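Local coordinates for protein voltage-sensor containing phosphatase (Ciona intestinalis, PDB 3V0D) that probably dephosphorylates membrane phosphoinositides under the control of a voltage sensor, pairing a PTEN-like phosphatase domain with a C2 domain, at residues 294-308 / 320-333. The protein carries 1 engineered substitution. Numbering follows the deposited sequence.
Sequences FNTSLVEGDHVTLKR and WKIYRDNFTVKLTF
Arg308 and Phe333 finish off the two ends of an antiparallel strand pair, 303-307 against 328-333, at the margin of a five-stranded sheet in the PTEN-type C2 beta-sandwich. Strand 303-307 is the outermost, and 328-335 also pairs with 202-210 on its other side. Val304 trades two backbone hydrogen bonds with Leu331, and Leu306 two with Val329; Leu306 N to Val329 O, at 2.8 Å, is the straightest of the backbone bonds.

At one end of the pair, the Arg308 side chain leaves with CG anti to the backbone N (chi1 177°) and runs extended until it bends at chi3. This lays the guanidinium flat on Trp320, planes 2° apart, with CZ 3.5 Å from the centroid of the five-membered ring: a stacked cation-pi contact. The backbone of Asp325 covers the opposite guanidinium face, its CA offset toward the rim. Pro314 O accepts from Trp320 NE1, tying down the indole.

At the other end, Phe333 N donates to Asp302 O, and the ring packs where the two sheets face each other. There Phe333 CZ meets Phe294 CE1 of strand 290-295 at 3.6 Å, the rings oblique, while Val299 CG1 lies 3.7 Å from Phe333 CE1.

Back at Arg308, the turn of the guanidinium in its own plane is steadied by NH1 bonding to Tyr323 O, which lies close to the guanidinium plane, the bond 2.9 Å long and nearly straight at 168°.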
ATOM      1  N   PHE A 294       5.393   2.377   7.565  1.00 14.14           N
ATOM      2  CA  PHE A 294       5.122   1.663   8.799  1.00 14.56           C
ATOM      3  C   PHE A 294       4.260   2.548   9.693  1.00 14.43           C
ATOM      4  O   PHE A 294       4.170   3.754   9.486  1.00 15.00           O
ATOM      5  CB  PHE A 294       6.420   1.238   9.520  1.00 15.60           C
ATOM      6  CG  PHE A 294       7.193   2.392  10.083  1.00 15.36           C
ATOM      7  CD1 PHE A 294       7.050   2.751  11.418  1.00 16.94           C
ATOM      8  CD2 PHE A 294       8.015   3.175   9.278  1.00 16.53           C
ATOM      9  CE1 PHE A 294       7.723   3.835  11.935  1.00 18.10           C
ATOM     10  CE2 PHE A 294       8.692   4.283   9.794  1.00 16.76           C
ATOM     11  CZ  PHE A 294       8.550   4.609  11.127  1.00 17.66           C
ATOM     12  N   ASN A 295       3.650   1.940  10.708  1.00 14.97           N
ATOM     13  CA  ASN A 295       2.862   2.685  11.681  1.00 15.53           C
ATOM     14  C   ASN A 295       3.553   2.637  13.037  1.00 15.64           C
ATOM     15  O   ASN A 295       3.926   1.562  13.529  1.00 16.78           O
ATOM     16  CB  ASN A 295       1.441   2.132  11.761  1.00 16.86           C
ATOM     17  CG  ASN A 295       0.556   2.998  12.660  1.00 17.70           C
ATOM     18  OD1 ASN A 295       0.700   2.976  13.879  1.00 20.19           O
ATOM     19  ND2 ASN A 295      -0.320   3.783  12.068  1.00 17.89           N
ATOM     20  N   THR A 296       3.755   3.816  13.628  1.00 16.52           N
ATOM     21  CA  THR A 296       4.514   3.884  14.885  1.00 17.13           C
ATOM     22  C   THR A 296       3.912   3.036  16.013  1.00 17.24           C
ATOM     23  O   THR A 296       4.623   2.528  16.859  1.00 19.00           O
ATOM     24  CB  THR A 296       4.670   5.322  15.375  1.00 17.11           C
ATOM     25  OG1 THR A 296       3.381   5.881  15.647  1.00 18.14           O
ATOM     26  CG2 THR A 296       5.417   6.196  14.386  1.00 17.86           C
ATOM     27  N   SER A 297       2.587   2.886  16.021  1.00 18.29           N
ATOM     28  CA  SER A 297       1.903   2.123  17.069  0.73 19.18           C
ATOM     29  C   SER A 297       2.161   0.653  17.015  1.00 19.96           C
ATOM     30  O   SER A 297       1.921  -0.060  17.995  1.00 22.11           O
ATOM     31  CB  SER A 297       0.414   2.275  16.949  0.73 19.83           C
ATOM     32  OG  SER A 297       0.083   3.597  17.154  0.73 20.30           O
ATOM     33  N   LEU A 298       2.598   0.176  15.856  1.00 19.69           N
ATOM     34  CA  LEU A 298       2.787  -1.240  15.627  1.00 20.88           C
ATOM     35  C   LEU A 298       4.257  -1.632  15.655  1.00 21.81           C
ATOM     36  O   LEU A 298       4.590  -2.802  15.526  1.00 23.62           O
ATOM     37  CB  LEU A 298       1.940  -1.784  14.477  0.61 20.67           C
ATOM     38  CG  LEU A 298       0.433  -1.641  14.734  0.61 18.78           C
ATOM     39  CD1 LEU A 298      -0.308  -1.984  13.467  0.61 19.57           C
ATOM     40  CD2 LEU A 298      -0.067  -2.530  15.852  0.61 19.60           C
ATOM     41  N   VAL A 299       5.137  -0.650  15.895  1.00 21.88           N
ATOM     42  CA  VAL A 299       6.562  -0.901  16.115  1.00 22.40           C
ATOM     43  C   VAL A 299       6.750  -1.682  17.399  1.00 23.53           C
ATOM     44  O   VAL A 299       6.113  -1.395  18.407  1.00 25.51           O
ATOM     45  CB  VAL A 299       7.354   0.432  16.165  1.00 22.09           C
ATOM     46  CG1 VAL A 299       8.794   0.222  16.650  1.00 23.55           C
ATOM     47  CG2 VAL A 299       7.374   1.049  14.795  1.00 21.67           C
ATOM     48  N   GLU A 300       7.642  -2.661  17.333  1.00 25.52           N
ATOM     49  CA  GLU A 300       8.011  -3.455  18.495  1.00 27.95           C
ATOM     50  C   GLU A 300       9.420  -3.105  18.933  1.00 28.46           C
ATOM     51  O   GLU A 300      10.359  -3.102  18.135  1.00 28.89           O
ATOM     52  CB  GLU A 300       7.904  -4.944  18.170  1.00 29.41           C
ATOM     53  CG  GLU A 300       6.508  -5.358  17.719  1.00 33.24           C
ATOM     54  CD  GLU A 300       6.435  -6.799  17.279  1.00 38.76           C
ATOM     55  OE1 GLU A 300       6.408  -7.044  16.051  1.00 41.85           O
ATOM     56  OE2 GLU A 300       6.409  -7.682  18.160  1.00 42.40           O
ATOM     57  N   GLY A 301       9.567  -2.788  20.210  1.00 29.14           N
ATOM     58  CA  GLY A 301      10.870  -2.476  20.769  1.00 29.10           C
ATOM     59  C   GLY A 301      11.404  -1.186  20.188  1.00 28.35           C
ATOM     60  O   GLY A 301      10.648  -0.237  19.984  1.00 30.72           O
ATOM     61  N   ASP A 302      12.706  -1.155  19.920  1.00 27.13           N
ATOM     62  CA  ASP A 302      13.389   0.093  19.557  1.00 26.15           C
ATOM     63  C   ASP A 302      13.763   0.183  18.077  1.00 24.05           C
ATOM     64  O   ASP A 302      14.558   1.049  17.696  1.00 24.15           O
ATOM     65  CB  ASP A 302      14.635   0.309  20.428  1.00 27.34           C
ATOM     66  CG  ASP A 302      15.769  -0.656  20.095  1.00 28.82           C
ATOM     67  OD1 ASP A 302      15.595  -1.580  19.274  1.00 30.54           O
ATOM     68  OD2 ASP A 302      16.863  -0.492  20.678  1.00 33.96           O
ATOM     69  N   HIS A 303      13.208  -0.697  17.241  1.00 22.73           N
ATOM     70  CA  HIS A 303      13.578  -0.681  15.822  1.00 22.00           C
ATOM     71  C   HIS A 303      12.553  -1.410  14.979  1.00 20.88           C
ATOM     72  O   HIS A 303      11.709  -2.161  15.505  1.00 22.09           O
ATOM     73  CB  HIS A 303      14.955  -1.341  15.607  1.00 22.87           C
ATOM     74  CG  HIS A 303      14.967  -2.794  15.934  1.00 25.30           C
ATOM     75  ND1 HIS A 303      14.883  -3.799  14.991  1.00 27.62           N
ATOM     76  CD2 HIS A 303      15.014  -3.408  17.132  1.00 26.48           C
ATOM     77  CE1 HIS A 303      14.900  -4.972  15.601  1.00 28.96           C
ATOM     78  NE2 HIS A 303      14.982  -4.760  16.901  1.00 30.35           N
ATOM     79  N   VAL A 304      12.638  -1.203  13.671  1.00 20.46           N
ATOM     80  CA  VAL A 304      11.951  -2.045  12.701  1.00 20.69           C
ATOM     81  C   VAL A 304      12.967  -2.398  11.631  1.00 20.09           C
ATOM     82  O   VAL A 304      13.677  -1.520  11.100  1.00 20.27           O
ATOM     83  CB  VAL A 304      10.661  -1.404  12.123  1.00 21.54           C
ATOM     84  CG1 VAL A 304      10.938  -0.123  11.365  1.00 21.06           C
ATOM     85  CG2 VAL A 304       9.900  -2.419  11.276  1.00 23.92           C
ATOM     86  N   THR A 305      13.054  -3.684  11.336  1.00 20.28           N
ATOM     87  CA  THR A 305      13.932  -4.186  10.297  1.00 20.87           C
ATOM     88  C   THR A 305      13.087  -4.783   9.200  1.00 19.83           C
ATOM     89  O   THR A 305      12.189  -5.581   9.463  1.00 21.59           O
ATOM     90  CB  THR A 305      14.910  -5.229  10.859  1.00 21.99           C
ATOM     91  OG1 THR A 305      15.691  -4.610  11.879  1.00 23.81           O
ATOM     92  CG2 THR A 305      15.831  -5.757   9.783  1.00 23.18           C
ATOM     93  N   LEU A 306      13.372  -4.379   7.972  1.00 18.80           N
ATOM     94  CA  LEU A 306      12.666  -4.869   6.806  0.70 18.42           C
ATOM     95  C   LEU A 306      13.627  -5.618   5.892  1.00 18.36           C
ATOM     96  O   LEU A 306      14.696  -5.107   5.524  1.00 18.79           O
ATOM     97  CB  LEU A 306      11.995  -3.718   6.057  0.70 18.61           C
ATOM     98  CG  LEU A 306      11.001  -2.935   6.906  0.70 18.43           C
ATOM     99  CD1 LEU A 306      10.379  -1.854   6.058  0.70 20.86           C
ATOM    100  CD2 LEU A 306       9.905  -3.845   7.422  0.70 19.97           C
ATOM    101  N   LYS A 307      13.247  -6.845   5.550  1.00 18.88           N
ATOM    102  CA  LYS A 307      14.022  -7.586   4.571  0.50 19.74           C
ATOM    103  C   LYS A 307      13.665  -7.163   3.145  1.00 18.94           C
ATOM    104  O   LYS A 307      12.747  -6.377   2.923  1.00 18.42           O
ATOM    105  CB  LYS A 307      13.850  -9.097   4.773  0.50 20.64           C
ATOM    106  CG  LYS A 307      14.058  -9.569   6.196  0.50 22.37           C
ATOM    107  CD  LYS A 307      13.896 -11.086   6.262  0.50 26.57           C
ATOM    108  CE  LYS A 307      13.116 -11.568   7.471  0.50 29.96           C
ATOM    109  NZ  LYS A 307      12.701 -12.984   7.279  0.50 32.77           N
ATOM    110  N   ARG A 308      14.422  -7.661   2.172  1.00 19.47           N
ATOM    111  CA  ARG A 308      14.268  -7.222   0.785  1.00 19.51           C
ATOM    112  C   ARG A 308      12.811  -7.286   0.322  1.00 19.37           C
ATOM    113  O   ARG A 308      12.290  -6.346  -0.271  1.00 19.18           O
ATOM    114  CB  ARG A 308      15.158  -8.077  -0.131  1.00 20.08           C
ATOM    115  CG  ARG A 308      15.026  -7.748  -1.600  1.00 20.39           C
ATOM    116  CD  ARG A 308      15.968  -8.578  -2.452  1.00 20.42           C
ATOM    117  NE  ARG A 308      15.590  -9.987  -2.412  1.00 21.95           N
ATOM    118  CZ  ARG A 308      16.294 -10.970  -2.964  1.00 23.18           C
ATOM    119  NH1 ARG A 308      17.425 -10.702  -3.637  1.00 23.46           N
ATOM    120  NH2 ARG A 308      15.855 -12.222  -2.864  1.00 25.09           N
ATOM    121  N   TRP A 320      16.656  -7.980  -8.297  1.00 22.71           N
ATOM    122  CA  TRP A 320      17.441  -8.767  -7.352  1.00 23.43           C
ATOM    123  C   TRP A 320      18.935  -8.927  -7.685  1.00 24.35           C
ATOM    124  O   TRP A 320      19.671  -9.453  -6.868  1.00 26.19           O
ATOM    125  CB  TRP A 320      16.772 -10.126  -7.096  1.00 23.79           C
ATOM    126  CG  TRP A 320      15.462  -9.999  -6.292  1.00 23.68           C
ATOM    127  CD1 TRP A 320      14.853  -8.838  -5.833  1.00 22.93           C
ATOM    128  CD2 TRP A 320      14.601 -11.079  -5.896  1.00 24.87           C
ATOM    129  NE1 TRP A 320      13.703  -9.146  -5.156  1.00 23.15           N
ATOM    130  CE2 TRP A 320      13.508 -10.505  -5.188  1.00 24.76           C
ATOM    131  CE3 TRP A 320      14.635 -12.479  -6.088  1.00 26.73           C
ATOM    132  CZ2 TRP A 320      12.469 -11.292  -4.657  1.00 26.23           C
ATOM    133  CZ3 TRP A 320      13.622 -13.241  -5.543  1.00 28.32           C
ATOM    134  CH2 TRP A 320      12.551 -12.658  -4.846  1.00 27.93           C
ATOM    135  N   LYS A 321      19.376  -8.446  -8.845  1.00 24.10           N
ATOM    136  CA  LYS A 321      20.821  -8.342  -9.063  1.00 25.47           C
ATOM    137  C   LYS A 321      21.432  -7.176  -8.312  1.00 24.46           C
ATOM    138  O   LYS A 321      22.632  -7.175  -8.007  1.00 25.97           O
ATOM    139  CB  LYS A 321      21.174  -8.211 -10.546  1.00 26.49           C
ATOM    140  CG  LYS A 321      20.838  -9.428 -11.383  1.00 30.25           C
ATOM    141  CD  LYS A 321      21.601  -9.453 -12.715  1.00 35.19           C
ATOM    142  CE  LYS A 321      21.231  -8.286 -13.632  1.00 38.42           C
ATOM    143  NZ  LYS A 321      19.780  -8.255 -14.019  1.00 41.32           N
ATOM    144  N   ILE A 322      20.600  -6.176  -8.038  1.00 22.50           N
ATOM    145  CA  ILE A 322      21.014  -4.993  -7.284  1.00 21.26           C
ATOM    146  C   ILE A 322      20.762  -5.202  -5.791  1.00 20.10           C
ATOM    147  O   ILE A 322      21.660  -5.004  -4.972  1.00 20.44           O
ATOM    148  CB  ILE A 322      20.335  -3.711  -7.806  1.00 21.57           C
ATOM    149  CG1 ILE A 322      20.852  -3.395  -9.220  1.00 25.58           C
ATOM    150  CG2 ILE A 322      20.601  -2.531  -6.864  1.00 21.17           C
ATOM    151  CD1 ILE A 322      20.315  -2.103  -9.811  1.00 28.06           C
ATOM    152  N   TYR A 323      19.524  -5.568  -5.442  1.00 19.48           N
ATOM    153  CA  TYR A 323      19.187  -5.823  -4.049  1.00 19.55           C
ATOM    154  C   TYR A 323      19.325  -7.315  -3.823  1.00 20.25           C
ATOM    155  O   TYR A 323      18.469  -8.083  -4.241  1.00 21.51           O
ATOM    156  CB  TYR A 323      17.754  -5.333  -3.723  1.00 19.42           C
ATOM    157  CG  TYR A 323      17.537  -3.891  -4.094  1.00 17.62           C
ATOM    158  CD1 TYR A 323      16.795  -3.567  -5.215  1.00 19.11           C
ATOM    159  CD2 TYR A 323      18.116  -2.854  -3.355  1.00 17.90           C
ATOM    160  CE1 TYR A 323      16.610  -2.234  -5.583  1.00 18.41           C
ATOM    161  CE2 TYR A 323      17.932  -1.512  -3.711  1.00 17.58           C
ATOM    162  CZ  TYR A 323      17.206  -1.222  -4.835  1.00 17.49           C
ATOM    163  OH  TYR A 323      17.051   0.093  -5.180  1.00 17.94           O
ATOM    164  N   ARG A 324      20.426  -7.702  -3.193  1.00 20.65           N
ATOM    165  CA  ARG A 324      20.736  -9.107  -2.959  1.00 21.42           C
ATOM    166  C   ARG A 324      19.937  -9.649  -1.783  1.00 21.82           C
ATOM    167  O   ARG A 324      19.211  -8.906  -1.106  1.00 21.35           O
ATOM    168  CB  ARG A 324      22.248  -9.263  -2.786  1.00 22.15           C
ATOM    169  CG  ARG A 324      23.006  -8.965  -4.075  1.00 22.72           C
ATOM    170  CD  ARG A 324      24.522  -8.931  -3.867  1.00 24.79           C
ATOM    171  NE  ARG A 324      24.948  -7.679  -3.235  1.00 23.55           N
ATOM    172  CZ  ARG A 324      25.528  -7.567  -2.043  1.00 23.39           C
ATOM    173  NH1 ARG A 324      25.801  -8.647  -1.304  1.00 27.43           N
ATOM    174  NH2 ARG A 324      25.892  -6.368  -1.608  1.00 22.98           N
ATOM    175  N   ASP A 325      20.014 -10.961  -1.564  1.00 23.08           N
ATOM    176  CA  ASP A 325      19.053 -11.576  -0.627  1.00 23.94           C
ATOM    177  C   ASP A 325      19.200 -11.107   0.819  1.00 23.36           C
ATOM    178  O   ASP A 325      18.241 -11.193   1.587  1.00 24.29           O
ATOM    179  CB  ASP A 325      18.981 -13.103  -0.750  1.00 26.49           C
ATOM    180  CG  ASP A 325      20.288 -13.787  -0.464  1.00 28.79           C
ATOM    181  OD1 ASP A 325      21.192 -13.209   0.162  1.00 33.56           O
ATOM    182  OD2 ASP A 325      20.398 -14.965  -0.850  1.00 34.35           O
ATOM    183  N   ASN A 326      20.367 -10.561   1.163  1.00 22.95           N
ATOM    184  CA  ASN A 326      20.626 -10.040   2.498  1.00 21.93           C
ATOM    185  C   ASN A 326      20.493  -8.507   2.589  1.00 21.35           C
ATOM    186  O   ASN A 326      20.878  -7.916   3.603  1.00 21.13           O
ATOM    187  CB  ASN A 326      21.985 -10.488   3.034  1.00 23.62           C
ATOM    188  CG  ASN A 326      23.156 -10.036   2.171  1.00 23.77           C
ATOM    189  OD1 ASN A 326      24.210  -9.670   2.706  1.00 29.85           O
ATOM    190  ND2 ASN A 326      23.007 -10.096   0.852  1.00 24.52           N
ATOM    191  N   PHE A 327      19.926  -7.891   1.554  1.00 19.80           N
ATOM    192  CA  PHE A 327      19.620  -6.455   1.612  1.00 18.84           C
ATOM    193  C   PHE A 327      18.490  -6.215   2.607  1.00 18.70           C
ATOM    194  O   PHE A 327      17.412  -6.792   2.492  1.00 19.23           O
ATOM    195  CB  PHE A 327      19.206  -5.974   0.235  1.00 19.03           C
ATOM    196  CG  PHE A 327      18.893  -4.496   0.195  1.00 17.94           C
ATOM    197  CD1 PHE A 327      19.928  -3.576   0.070  1.00 18.18           C
ATOM    198  CD2 PHE A 327      17.576  -4.017   0.260  1.00 18.51           C
ATOM    199  CE1 PHE A 327      19.651  -2.211   0.041  1.00 18.43           C
ATOM    200  CE2 PHE A 327      17.302  -2.660   0.215  1.00 18.60           C
ATOM    201  CZ  PHE A 327      18.338  -1.756   0.106  1.00 18.28           C
ATOM    202  N   THR A 328      18.768  -5.364   3.588  1.00 18.33           N
ATOM    203  CA  THR A 328      17.784  -5.010   4.628  1.00 18.54           C
ATOM    204  C   THR A 328      17.931  -3.548   4.986  1.00 17.48           C
ATOM    205  O   THR A 328      19.017  -2.968   4.822  1.00 18.42           O
ATOM    206  CB  THR A 328      17.921  -5.873   5.942  1.00 19.25           C
ATOM    207  OG1 THR A 328      19.077  -5.473   6.681  1.00 20.93           O
ATOM    208  CG2 THR A 328      17.960  -7.361   5.660  1.00 21.01           C
ATOM    209  N   VAL A 329      16.855  -2.971   5.507  1.00 17.29           N
ATOM    210  CA  VAL A 329      16.880  -1.620   6.067  1.00 17.09           C
ATOM    211  C   VAL A 329      16.301  -1.705   7.470  1.00 17.03           C
ATOM    212  O   VAL A 329      15.227  -2.266   7.661  1.00 18.14           O
ATOM    213  CB  VAL A 329      16.060  -0.631   5.211  1.00 17.24           C
ATOM    214  CG1 VAL A 329      16.090   0.771   5.856  1.00 17.91           C
ATOM    215  CG2 VAL A 329      16.626  -0.566   3.770  1.00 18.64           C
ATOM    216  N   LYS A 330      17.030  -1.149   8.440  1.00 17.19           N
ATOM    217  CA  LYS A 330      16.609  -1.088   9.842  1.00 18.22           C
ATOM    218  C   LYS A 330      16.532   0.380  10.271  1.00 17.59           C
ATOM    219  O   LYS A 330      17.524   1.106  10.130  1.00 17.53           O
ATOM    220  CB  LYS A 330      17.582  -1.849  10.734  1.00 19.59           C
ATOM    221  CG  LYS A 330      17.282  -1.680  12.207  1.00 20.97           C
ATOM    222  CD  LYS A 330      18.197  -2.483  13.088  1.00 25.93           C
ATOM    223  CE  LYS A 330      19.560  -1.872  13.171  1.00 29.79           C
ATOM    224  NZ  LYS A 330      20.321  -2.558  14.247  1.00 32.74           N
ATOM    225  N   LEU A 331      15.385   0.791  10.816  1.00 17.19           N
ATOM    226  CA  LEU A 331      15.288   2.062  11.513  1.00 17.67           C
ATOM    227  C   LEU A 331      15.397   1.832  12.996  1.00 18.26           C
ATOM    228  O   LEU A 331      14.742   0.920  13.538  1.00 19.33           O
ATOM    229  CB  LEU A 331      13.959   2.769  11.241  1.00 17.59           C
ATOM    230  CG  LEU A 331      13.653   3.074   9.781  1.00 17.14           C
ATOM    231  CD1 LEU A 331      12.286   3.729   9.663  1.00 18.86           C
ATOM    232  CD2 LEU A 331      14.727   3.970   9.188  1.00 19.25           C
ATOM    233  N   THR A 332      16.218   2.636  13.654  1.00 18.54           N
ATOM    234  CA  THR A 332      16.308   2.669  15.111  1.00 19.77           C
ATOM    235  C   THR A 332      15.521   3.878  15.602  1.00 19.15           C
ATOM    236  O   THR A 332      15.577   4.949  14.992  1.00 19.12           O
ATOM    237  CB  THR A 332      17.787   2.760  15.525  1.00 21.50           C
ATOM    238  OG1 THR A 332      18.472   1.624  14.981  1.00 24.13           O
ATOM    239  CG2 THR A 332      17.965   2.797  17.041  1.00 23.63           C
ATOM    240  N   PHE A 333      14.827   3.709  16.735  1.00 19.84           N
ATOM    241  CA  PHE A 333      13.943   4.742  17.285  1.00 20.25           C
ATOM    242  C   PHE A 333      14.304   5.076  18.725  1.00 21.38           C
ATOM    243  O   PHE A 333      14.773   4.206  19.475  1.00 24.35           O
ATOM    244  CB  PHE A 333      12.494   4.229  17.349  1.00 21.18           C
ATOM    245  CG  PHE A 333      11.919   3.824  16.020  1.00 20.42           C
ATOM    246  CD1 PHE A 333      11.657   2.497  15.739  1.00 21.94           C
ATOM    247  CD2 PHE A 333      11.612   4.783  15.053  1.00 21.14           C
ATOM    248  CE1 PHE A 333      11.099   2.123  14.525  1.00 21.42           C
ATOM    249  CE2 PHE A 333      11.054   4.422  13.831  1.00 21.51           C
ATOM    250  CZ  PHE A 333      10.807   3.081  13.566  1.00 20.57           C
TER
HETATM  251  O   HOH W   1      16.777  -9.404   3.061  1.00 24.04           O